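PDB 2QYT: 2-dehydropantoate 2-reductase, which probably catalyses the NADPH-dependent reduction of 2-dehydropantoate (ketopantoate) to (R)-pantoate, the second step from 3-methyl-2-oxobutanoate on the pathway to pantothenate. Local coordinates for residues P8-V13 against T83-L88; T111-L116 against D132-K137; G138-S143 against E159-G164. One frame throughout, in Å; residues are numbered along the deposited sequence.

Interaction 1. Residues P8-V13 against T83-L88. With EDO (1,2-ethanediol), chain H.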
loop_
_atom_site.group_PDB
_atom_site.type_symbol
_atom_site.label_atom_id
_atom_site.label_comp_id
_atom_site.label_asym_id
_atom_site.label_seq_id
_atom_site.Cartn_x
_atom_site.Cartn_y
_atom_site.Cartn_z
ATOM N N PRO A 8 17.584 -18.013 8.887
ATOM C CA PRO A 8 16.840 -17.448 7.775
ATOM C C PRO A 8 15.988 -16.238 8.188
ATOM O O PRO A 8 15.424 -16.198 9.291
ATOM C CB PRO A 8 15.961 -18.606 7.284
ATOM C CG PRO A 8 15.850 -19.541 8.483
ATOM C CD PRO A 8 17.070 -19.336 9.309
ATOM N N ILE A 9 15.926 -15.249 7.306
ATOM C CA ILE A 9 14.977 -14.158 7.474
ATOM C C ILE A 9 13.618 -14.665 6.990
ATOM O O ILE A 9 13.540 -15.426 6.049
ATOM C CB ILE A 9 15.431 -12.898 6.705
ATOM C CG1 ILE A 9 16.777 -12.434 7.258
ATOM C CG2 ILE A 9 14.423 -11.788 6.852
ATOM C CD1 ILE A 9 17.555 -11.573 6.244
ATOM N N LYS A 10 12.554 -14.265 7.670
ATOM C CA LYS A 10 11.223 -14.820 7.462
ATOM C C LYS A 10 10.309 -13.638 7.160
ATOM O O LYS A 10 10.195 -12.711 7.996
ATOM C CB LYS A 10 10.778 -15.531 8.749
ATOM C CG LYS A 10 11.645 -16.759 9.107
ATOM C CD LYS A 10 11.169 -17.332 10.443
ATOM C CE LYS A 10 12.154 -18.345 11.021
ATOM N NZ LYS A 10 11.529 -19.175 12.153
ATOM N N ILE A 11 9.683 -13.654 5.969
ATOM C CA ILE A 11 8.716 -12.658 5.562
ATOM C C ILE A 11 7.368 -13.305 5.278
ATOM O O ILE A 11 7.303 -14.315 4.575
ATOM C CB ILE A 11 9.175 -11.946 4.222
ATOM C CG1 ILE A 11 10.562 -11.337 4.381
ATOM C CG2 ILE A 11 8.189 -10.845 3.788
ATOM C CD1 ILE A 11 10.796 -10.146 3.438
ATOM N N ALA A 12 6.286 -12.725 5.784
ATOM C CA ALA A 12 4.948 -13.165 5.426
ATOM C C ALA A 12 4.202 -12.101 4.616
ATOM O O ALA A 12 4.362 -10.893 4.853
ATOM C CB ALA A 12 4.195 -13.498 6.643
ATOM N N VAL A 13 3.379 -12.556 3.674
ATOM C CA VAL A 13 2.530 -11.666 2.920
ATOM C C VAL A 13 1.097 -11.992 3.267
ATOM O O VAL A 13 0.638 -13.075 2.966
ATOM C CB VAL A 13 2.793 -11.730 1.380
ATOM C CG1 VAL A 13 2.045 -10.606 0.670
ATOM C CG2 VAL A 13 4.250 -11.539 1.115
ATOM N N THR A 83 5.808 -17.003 14.021
ATOM C CA THR A 83 6.332 -15.640 14.027
ATOM C C THR A 83 7.318 -15.428 12.866
ATOM O O THR A 83 7.998 -16.378 12.440
ATOM C CB THR A 83 7.030 -15.341 15.354
ATOM O OG1 THR A 83 8.132 -16.225 15.428
ATOM C CG2 THR A 83 6.083 -15.594 16.577
ATOM N N VAL A 84 7.394 -14.202 12.357
ATOM C CA VAL A 84 8.267 -13.875 11.219
ATOM C C VAL A 84 9.013 -12.558 11.491
ATOM O O VAL A 84 8.763 -11.864 12.500
ATOM C CB VAL A 84 7.464 -13.736 9.863
ATOM C CG1 VAL A 84 6.744 -15.055 9.488
ATOM C CG2 VAL A 84 6.438 -12.651 9.972
ATOM N N ASP A 85 9.918 -12.190 10.593
ATOM C CA ASP A 85 10.610 -10.906 10.742
ATOM C C ASP A 85 9.831 -9.685 10.177
ATOM O O ASP A 85 9.908 -8.603 10.746
ATOM C CB ASP A 85 12.041 -11.037 10.192
ATOM C CG ASP A 85 12.801 -12.129 10.916
ATOM O OD1 ASP A 85 12.992 -11.976 12.113
ATOM O OD2 ASP A 85 13.144 -13.167 10.334
ATOM N N TYR A 86 9.115 -9.907 9.077
ATOM C CA TYR A 86 8.389 -8.856 8.334
ATOM C C TYR A 86 7.060 -9.414 7.918
ATOM O O TYR A 86 6.987 -10.520 7.428
ATOM C CB TYR A 86 9.172 -8.381 7.105
ATOM C CG TYR A 86 10.596 -7.945 7.446
ATOM C CD1 TYR A 86 11.707 -8.792 7.196
ATOM C CD2 TYR A 86 10.840 -6.695 8.036
ATOM C CE1 TYR A 86 13.032 -8.369 7.518
ATOM C CE2 TYR A 86 12.180 -6.277 8.381
ATOM C CZ TYR A 86 13.239 -7.106 8.105
ATOM O OH TYR A 86 14.500 -6.647 8.416
ATOM N N ILE A 87 6.013 -8.666 8.227
ATOM C CA ILE A 87 4.725 -8.893 7.652
ATOM C C ILE A 87 4.414 -7.739 6.698
ATOM O O ILE A 87 4.373 -6.559 7.093
ATOM C CB ILE A 87 3.618 -8.975 8.715
ATOM C CG1 ILE A 87 3.890 -10.143 9.670
ATOM C CG2 ILE A 87 2.208 -9.071 8.033
ATOM C CD1 ILE A 87 3.051 -10.091 10.983
ATOM N N LEU A 88 4.169 -8.104 5.440
ATOM C CA LEU A 88 3.639 -7.175 4.423
ATOM C C LEU A 88 2.118 -7.332 4.449
ATOM O O LEU A 88 1.588 -8.426 4.161
ATOM C CB LEU A 88 4.202 -7.598 3.051
ATOM C CG LEU A 88 5.454 -6.929 2.510
ATOM C CD1 LEU A 88 6.523 -6.638 3.504
ATOM C CD2 LEU A 88 5.987 -7.645 1.216
HETATM C C1 EDO H . 9.921 -13.926 19.354
HETATM O O1 EDO H . 8.528 -13.848 19.752
HETATM C C2 EDO H . 10.204 -14.663 18.044
HETATM O O2 EDO H . 9.672 -15.986 18.111
HETATM O O HOH W 1 14.648 -14.904 11.508
HETATM O O HOH W 2 9.879 -17.829 13.929
#
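The carbonyl oxygen Lys10 O is gripped by two consecutive amides, Asp85 N at 2.7 Å and Tyr86 N at 3.2 Å. The second donor lies in the carbonyl plane, whereas the first is tilted 24° out of it. The carboxylate of Asp85 answers on the same residue: with CG beside its own backbone N (chi1 -58°), the acid is turned back toward Lys10, and OD2 takes the amide Lys10 N at 2.9 Å through its anti lone pair. A water donates to both Asp85 OD2 and Pro8 O, and a second joins Lys10 NZ to Thr83 O. Beyond the corner that the chain turns at Asp85 the strands run parallel, Ala12 N reaching Tyr86 O at 2.8 Å and Leu88 N reaching Ala12 O at 2.9 Å. Ile9 CG2 meets the edge of the Tyr86 ring at CE1, 3.8 Å away in the ring plane, and the Tyr86 hydroxyl is hydrogen-bonded to Asp173 O and Arg176 NE of helix 172-183. On the other sheet face, Ala12 CB rests against both methyls of Val84. The chemistry implies a strand entry fixed by a side-chain carboxylate that stands in for a backbone acceptor, before regular parallel pairing takes over.

Interaction 2. Residues T111-L116 against D132-K137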
loop_
_atom_site.group_PDB
_atom_site.type_symbol
_atom_site.label_atom_id
_atom_site.label_comp_id
_atom_site.label_asym_id
_atom_site.label_seq_id
_atom_site.Cartn_x
_atom_site.Cartn_y
_atom_site.Cartn_z
ATOM N N THR A 111 9.288 -8.675 14.982
ATOM C CA THR A 111 8.413 -8.480 13.822
ATOM C C THR A 111 8.160 -7.031 13.522
ATOM O O THR A 111 7.885 -6.245 14.438
ATOM C CB THR A 111 7.068 -9.202 13.956
ATOM O OG1 THR A 111 7.314 -10.550 14.300
ATOM C CG2 THR A 111 6.271 -9.157 12.617
ATOM N N LYS A 112 8.258 -6.692 12.237
ATOM C CA LYS A 112 7.894 -5.366 11.704
ATOM C C LYS A 112 6.803 -5.558 10.648
ATOM O O LYS A 112 6.877 -6.468 9.834
ATOM C CB LYS A 112 9.087 -4.636 11.085
ATOM C CG LYS A 112 10.322 -4.491 12.012
ATOM C CD LYS A 112 9.973 -3.605 13.211
ATOM C CE LYS A 112 11.146 -3.367 14.119
ATOM N NZ LYS A 112 11.601 -4.583 14.749
ATOM N N ILE A 113 5.780 -4.721 10.718
ATOM C CA ILE A 113 4.639 -4.822 9.873
ATOM C C ILE A 113 4.649 -3.611 8.973
ATOM O O ILE A 113 4.841 -2.473 9.454
ATOM C CB ILE A 113 3.324 -4.867 10.689
ATOM C CG1 ILE A 113 3.365 -6.015 11.713
ATOM C CG2 ILE A 113 2.143 -5.040 9.780
ATOM C CD1 ILE A 113 2.284 -5.925 12.728
ATOM N N LEU A 114 4.465 -3.881 7.673
ATOM C CA LEU A 114 4.365 -2.888 6.607
ATOM C C LEU A 114 2.983 -2.925 5.937
ATOM O O LEU A 114 2.736 -3.781 5.101
ATOM C CB LEU A 114 5.394 -3.198 5.512
ATOM C CG LEU A 114 6.595 -2.272 5.337
ATOM C CD1 LEU A 114 7.450 -2.616 4.117
ATOM C CD2 LEU A 114 6.028 -0.867 5.234
ATOM N N PRO A 115 2.104 -1.967 6.269
ATOM C CA PRO A 115 0.879 -1.880 5.501
ATOM C C PRO A 115 1.181 -1.204 4.160
ATOM O O PRO A 115 1.776 -0.107 4.120
ATOM C CB PRO A 115 -0.039 -0.979 6.376
ATOM C CG PRO A 115 0.750 -0.651 7.627
ATOM C CD PRO A 115 2.184 -0.900 7.291
ATOM N N LEU A 116 0.812 -1.848 3.065
ATOM C CA LEU A 116 1.058 -1.262 1.755
ATOM C C LEU A 116 -0.213 -0.683 1.095
ATOM O O LEU A 116 -0.185 -0.236 -0.058
ATOM C CB LEU A 116 1.814 -2.257 0.852
ATOM C CG LEU A 116 3.136 -2.800 1.458
ATOM C CD1 LEU A 116 3.673 -3.961 0.645
ATOM C CD2 LEU A 116 4.210 -1.661 1.663
ATOM N N ASP A 132 4.758 1.154 18.646
ATOM C CA ASP A 132 5.030 2.061 17.455
ATOM C C ASP A 132 6.149 1.533 16.648
ATOM O O ASP A 132 6.314 1.859 15.470
ATOM C CB ASP A 132 5.600 3.443 17.827
ATOM C CG ASP A 132 4.817 4.145 18.855
ATOM O OD1 ASP A 132 4.705 3.592 20.001
ATOM O OD2 ASP A 132 4.361 5.262 18.488
ATOM N N THR A 133 6.986 0.792 17.348
ATOM C CA THR A 133 8.230 0.313 16.857
ATOM C C THR A 133 7.951 -0.857 15.892
ATOM O O THR A 133 8.737 -1.106 14.991
ATOM C CB THR A 133 9.063 -0.044 18.111
ATOM O OG1 THR A 133 10.283 0.721 18.130
ATOM C CG2 THR A 133 9.236 -1.558 18.337
ATOM N N VAL A 134 6.811 -1.532 16.078
ATOM C CA VAL A 134 6.424 -2.725 15.284
ATOM C C VAL A 134 5.846 -2.335 13.897
ATOM O O VAL A 134 6.036 -3.023 12.915
ATOM C CB VAL A 134 5.403 -3.636 16.070
ATOM C CG1 VAL A 134 4.805 -4.717 15.180
ATOM C CG2 VAL A 134 6.056 -4.287 17.300
ATOM N N VAL A 135 5.154 -1.216 13.819
ATOM C CA VAL A 135 4.434 -0.889 12.589
ATOM C C VAL A 135 5.213 0.193 11.841
ATOM O O VAL A 135 5.429 1.256 12.370
ATOM C CB VAL A 135 2.949 -0.471 12.884
ATOM C CG1 VAL A 135 2.226 -0.008 11.599
ATOM C CG2 VAL A 135 2.186 -1.605 13.614
ATOM N N TRP A 136 5.675 -0.116 10.631
ATOM C CA TRP A 136 6.278 0.880 9.763
ATOM C C TRP A 136 5.232 1.411 8.770
ATOM O O TRP A 136 4.121 0.951 8.766
ATOM C CB TRP A 136 7.459 0.269 9.016
ATOM C CG TRP A 136 8.667 -0.099 9.891
ATOM C CD1 TRP A 136 8.945 0.320 11.186
ATOM C CD2 TRP A 136 9.779 -0.891 9.483
ATOM N NE1 TRP A 136 10.155 -0.178 11.583
ATOM C CE2 TRP A 136 10.676 -0.943 10.569
ATOM C CE3 TRP A 136 10.089 -1.592 8.300
ATOM C CZ2 TRP A 136 11.878 -1.675 10.516
ATOM C CZ3 TRP A 136 11.280 -2.319 8.251
ATOM C CH2 TRP A 136 12.153 -2.356 9.356
ATOM N N LYS A 137 5.588 2.409 7.973
ATOM C CA LYS A 137 4.697 3.000 6.984
ATOM C C LYS A 137 5.212 2.604 5.620
ATOM O O LYS A 137 6.418 2.478 5.424
ATOM C CB LYS A 137 4.735 4.519 7.088
ATOM C CG LYS A 137 4.356 4.988 8.457
ATOM C CD LYS A 137 4.060 6.453 8.516
ATOM C CE LYS A 137 3.836 6.802 9.977
ATOM N NZ LYS A 137 3.709 8.263 10.198
#
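Lys112 lies over one face of the Trp136 indole, and its aliphatic chain can be followed atom by atom. CB stands 3.9 Å from the centroid of the six-membered ring and only 5° off the ring normal, a clear CH-pi contact. CG, turned beside the backbone N (chi1 -54°), comes down on the benzo part, 3.5 Å from Trp136 CZ2. A bend at chi2 (-65°) then carries CD along the indole toward its nitrogen side, where it also meets Thr133 O at 3.3 Å. CE stays near that same carbonyl oxygen, and a further bend at chi4 delivers NZ to a salt bridge with Asp173 and a hydrogen bond to Asn110 O. The methylenes therefore serve the aromatic face while the charge is met beyond it.

Two backbone bonds hold the chains in register around Ile113. Its N donates to Val134 O and its O accepts from Trp136 N, each at 2.8 Å. The side chain of Ile113 leaves by the other face, where CD1 packs on Val134 CG1 at 3.7 Å. Farther on, Pro115, with no N-H to give, sets CD 3.1 Å from Trp136 O, and Leu114 CD2 lies against Lys137 O.

Helix 172-183 also covers Trp136, through Asp173, Glu174 and Leu177, while Met126 of helix 122-126 packs on Ile113 and Pro115. Strand 111-115 is the last strand of the parallel sheet within this chain, and the arrangement is that of a Rossmann-type domain whose edge strand is bridged once, at Ile113 and Val135, by an irregular segment leading into the next sheet.

Interaction 3. Residues G138-S143 against E159-G164. With EDO (1,2-ethanediol), chain J.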
loop_
_atom_site.group_PDB
_atom_site.type_symbol
_atom_site.label_atom_id
_atom_site.label_comp_id
_atom_site.label_asym_id
_atom_site.label_seq_id
_atom_site.Cartn_x
_atom_site.Cartn_y
_atom_site.Cartn_z
ATOM N N GLY A 138 4.303 2.401 4.683
ATOM C CA GLY A 138 4.708 2.067 3.327
ATOM C C GLY A 138 3.669 2.485 2.315
ATOM O O GLY A 138 2.516 2.728 2.671
ATOM N N CYS A 139 4.097 2.640 1.057
ATOM C CA CYS A 139 3.176 2.777 -0.040
ATOM C C CYS A 139 3.821 2.323 -1.346
ATOM O O CYS A 139 5.042 2.410 -1.523
ATOM C CB CYS A 139 2.659 4.213 -0.158
ATOM S SG CYS A 139 3.888 5.381 -0.771
ATOM N N VAL A 140 2.994 1.825 -2.265
ATOM C CA VAL A 140 3.479 1.248 -3.534
ATOM C C VAL A 140 2.851 1.988 -4.702
ATOM O O VAL A 140 1.774 2.553 -4.566
ATOM C CB VAL A 140 3.244 -0.290 -3.596
ATOM C CG1 VAL A 140 3.988 -0.995 -2.468
ATOM C CG2 VAL A 140 1.756 -0.661 -3.545
ATOM N N TYR A 141 3.570 2.085 -5.821
ATOM C CA TYR A 141 2.997 2.528 -7.085
ATOM C C TYR A 141 3.160 1.357 -8.038
ATOM O O TYR A 141 4.272 0.982 -8.407
ATOM C CB TYR A 141 3.726 3.754 -7.633
ATOM C CG TYR A 141 3.493 5.016 -6.861
ATOM C CD1 TYR A 141 2.550 5.927 -7.274
ATOM C CD2 TYR A 141 4.187 5.277 -5.688
ATOM C CE1 TYR A 141 2.330 7.133 -6.566
ATOM C CE2 TYR A 141 3.962 6.459 -4.964
ATOM C CZ TYR A 141 3.036 7.377 -5.402
ATOM O OH TYR A 141 2.803 8.535 -4.679
ATOM N N ILE A 142 2.042 0.748 -8.394
ATOM C CA ILE A 142 2.063 -0.496 -9.135
ATOM C C ILE A 142 0.666 -0.722 -9.670
ATOM O O ILE A 142 -0.314 -0.429 -8.955
ATOM C CB ILE A 142 2.544 -1.722 -8.283
ATOM C CG1 ILE A 142 2.941 -2.917 -9.193
ATOM C CG2 ILE A 142 1.572 -2.058 -7.090
ATOM C CD1 ILE A 142 3.294 -4.286 -8.402
ATOM N N SER A 143 0.579 -1.199 -10.914
ATOM C CA SER A 143 -0.689 -1.456 -11.580
ATOM C C SER A 143 -0.929 -2.947 -11.705
ATOM O O SER A 143 -0.732 -3.541 -12.762
ATOM C CB SER A 143 -0.652 -0.839 -12.970
ATOM O OG SER A 143 -0.511 0.565 -12.838
ATOM N N GLU A 159 7.157 -0.541 -11.156
ATOM C CA GLU A 159 6.675 -0.472 -9.776
ATOM C C GLU A 159 7.651 0.284 -8.861
ATOM O O GLU A 159 8.853 0.356 -9.136
ATOM C CB GLU A 159 6.255 -1.835 -9.225
ATOM C CG GLU A 159 7.354 -2.895 -8.975
ATOM C CD GLU A 159 8.391 -2.534 -7.895
ATOM O OE1 GLU A 159 9.547 -2.949 -8.084
ATOM O OE2 GLU A 159 8.091 -1.849 -6.886
ATOM N N LEU A 160 7.109 0.865 -7.790
ATOM C CA LEU A 160 7.862 1.598 -6.772
ATOM C C LEU A 160 7.312 1.145 -5.435
ATOM O O LEU A 160 6.122 1.002 -5.322
ATOM C CB LEU A 160 7.673 3.109 -6.955
ATOM C CG LEU A 160 8.269 3.661 -8.254
ATOM C CD1 LEU A 160 7.789 5.105 -8.542
ATOM C CD2 LEU A 160 9.820 3.565 -8.197
ATOM N N PHE A 161 8.203 0.901 -4.453
ATOM C CA PHE A 161 7.886 0.392 -3.141
ATOM C C PHE A 161 8.686 1.336 -2.250
ATOM O O PHE A 161 9.933 1.374 -2.306
ATOM C CB PHE A 161 8.384 -1.061 -3.042
ATOM C CG PHE A 161 8.054 -1.796 -1.745
ATOM C CD1 PHE A 161 7.216 -2.932 -1.760
ATOM C CD2 PHE A 161 8.652 -1.438 -0.539
ATOM C CE1 PHE A 161 6.954 -3.652 -0.583
ATOM C CE2 PHE A 161 8.373 -2.147 0.646
ATOM C CZ PHE A 161 7.532 -3.258 0.619
ATOM N N TYR A 162 7.962 2.128 -1.456
ATOM C CA TYR A 162 8.569 2.989 -0.429
ATOM C C TYR A 162 8.205 2.530 0.957
ATOM O O TYR A 162 7.088 2.110 1.190
ATOM C CB TYR A 162 8.082 4.427 -0.582
ATOM C CG TYR A 162 8.454 5.048 -1.876
ATOM C CD1 TYR A 162 9.694 5.662 -2.038
ATOM C CD2 TYR A 162 7.559 5.048 -2.947
ATOM C CE1 TYR A 162 10.040 6.268 -3.264
ATOM C CE2 TYR A 162 7.897 5.661 -4.166
ATOM C CZ TYR A 162 9.136 6.257 -4.307
ATOM O OH TYR A 162 9.476 6.839 -5.486
ATOM N N PHE A 163 9.124 2.622 1.899
ATOM C CA PHE A 163 8.771 2.216 3.271
ATOM C C PHE A 163 9.692 2.889 4.246
ATOM O O PHE A 163 10.700 3.463 3.834
ATOM C CB PHE A 163 8.844 0.687 3.418
ATOM C CG PHE A 163 10.230 0.186 3.677
ATOM C CD1 PHE A 163 10.653 -0.075 4.999
ATOM C CD2 PHE A 163 11.124 0.015 2.615
ATOM C CE1 PHE A 163 11.958 -0.534 5.262
ATOM C CE2 PHE A 163 12.426 -0.423 2.853
ATOM C CZ PHE A 163 12.841 -0.713 4.203
ATOM N N GLY A 164 9.351 2.831 5.527
ATOM C CA GLY A 164 10.207 3.385 6.563
ATOM C C GLY A 164 9.555 3.478 7.904
ATOM O O GLY A 164 8.334 3.417 8.002
HETATM C C1 EDO J . 10.163 -3.206 -12.424
HETATM O O1 EDO J . 9.339 -4.354 -12.300
HETATM C C2 EDO J . 10.538 -2.665 -11.065
HETATM O O2 EDO J . 9.901 -1.383 -11.003
#
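The rings of Tyr141 and Tyr162 meet on one face of this antiparallel pair: Tyr141 CD2 lies at the edge of the Tyr162 ring, close to its plane and 4.0 Å from CE2. Cys139 O is also at that edge, and Cys139 SG makes an oblique sulfur-aromatic contact, 5.4 Å from the Tyr162 centroid. Helix 194-215 adds further partners: Tyr197 stacks on the Tyr162 ring, and Lys201 makes a cation-pi contact with Tyr141. Tyr141 CB also touches CB of Leu160, its cross-strand partner.

On the reverse face Val140 CG1 approaches the Phe161 ring obliquely, 3.8 Å from CD1. Next along, Ile142 and Glu159 lie side by side and point the same way, with Ile142 CG1 3.5 Å from Glu159 CB. The Glu159 chain then folds away, because CG sits between the backbone N and the carbonyl carbon (chi1 69°) and the chain bends again at chi2 (64°); its OE2 is hydrogen-bonded to Tyr23 OH. A 1,2-ethanediol, probably from the crystallisation liquor, accepts from Glu159 N and donates to Glu159 O through its O2.

Two hydrogen-bonded pairs join the backbones. Cys139 and Tyr162 exchange bonds, the one from Tyr162 N to Cys139 O being 2.9 Å long. Tyr141 and Leu160 do the same, Tyr141 N reaching Leu160 O at 2.8 Å. Where Gly138 faces Phe163 the chains draw in, their CA atoms 4.1 Å apart.

This antiparallel pair thus sits within a mixed sheet, between strands 151-154 and 188-189, with helix 194-215 against the Cys139, Tyr141 and Tyr162 face and helices 18-33 and 172-183 packed against the Val140, Phe161 and Phe163 face.

Overall arrangement
From the N terminus, strand 9-14 opens the parallel sheet, and interaction 1 closes a long excursion of helices and strands when 83-88 returns beside it. Interaction 2 then closes a shorter loop containing helix 122-126, and interaction 3 another that includes strand 151-154. The three closures follow in series, none nesting or crossing. Interactions 1 and 2 share the parallel sheet, because strands 86-89 and 111-115 are neighbours. Interactions 2 and 3 adjoin where 137 passes into 138, and Lys137 N is hydrogen-bonded to Gly164 O at 2.9 Å. Together they carry the chain from the Rossmann-type sheet into the mixed sheet, with interactions 1 and 3 centred about 18 Å apart.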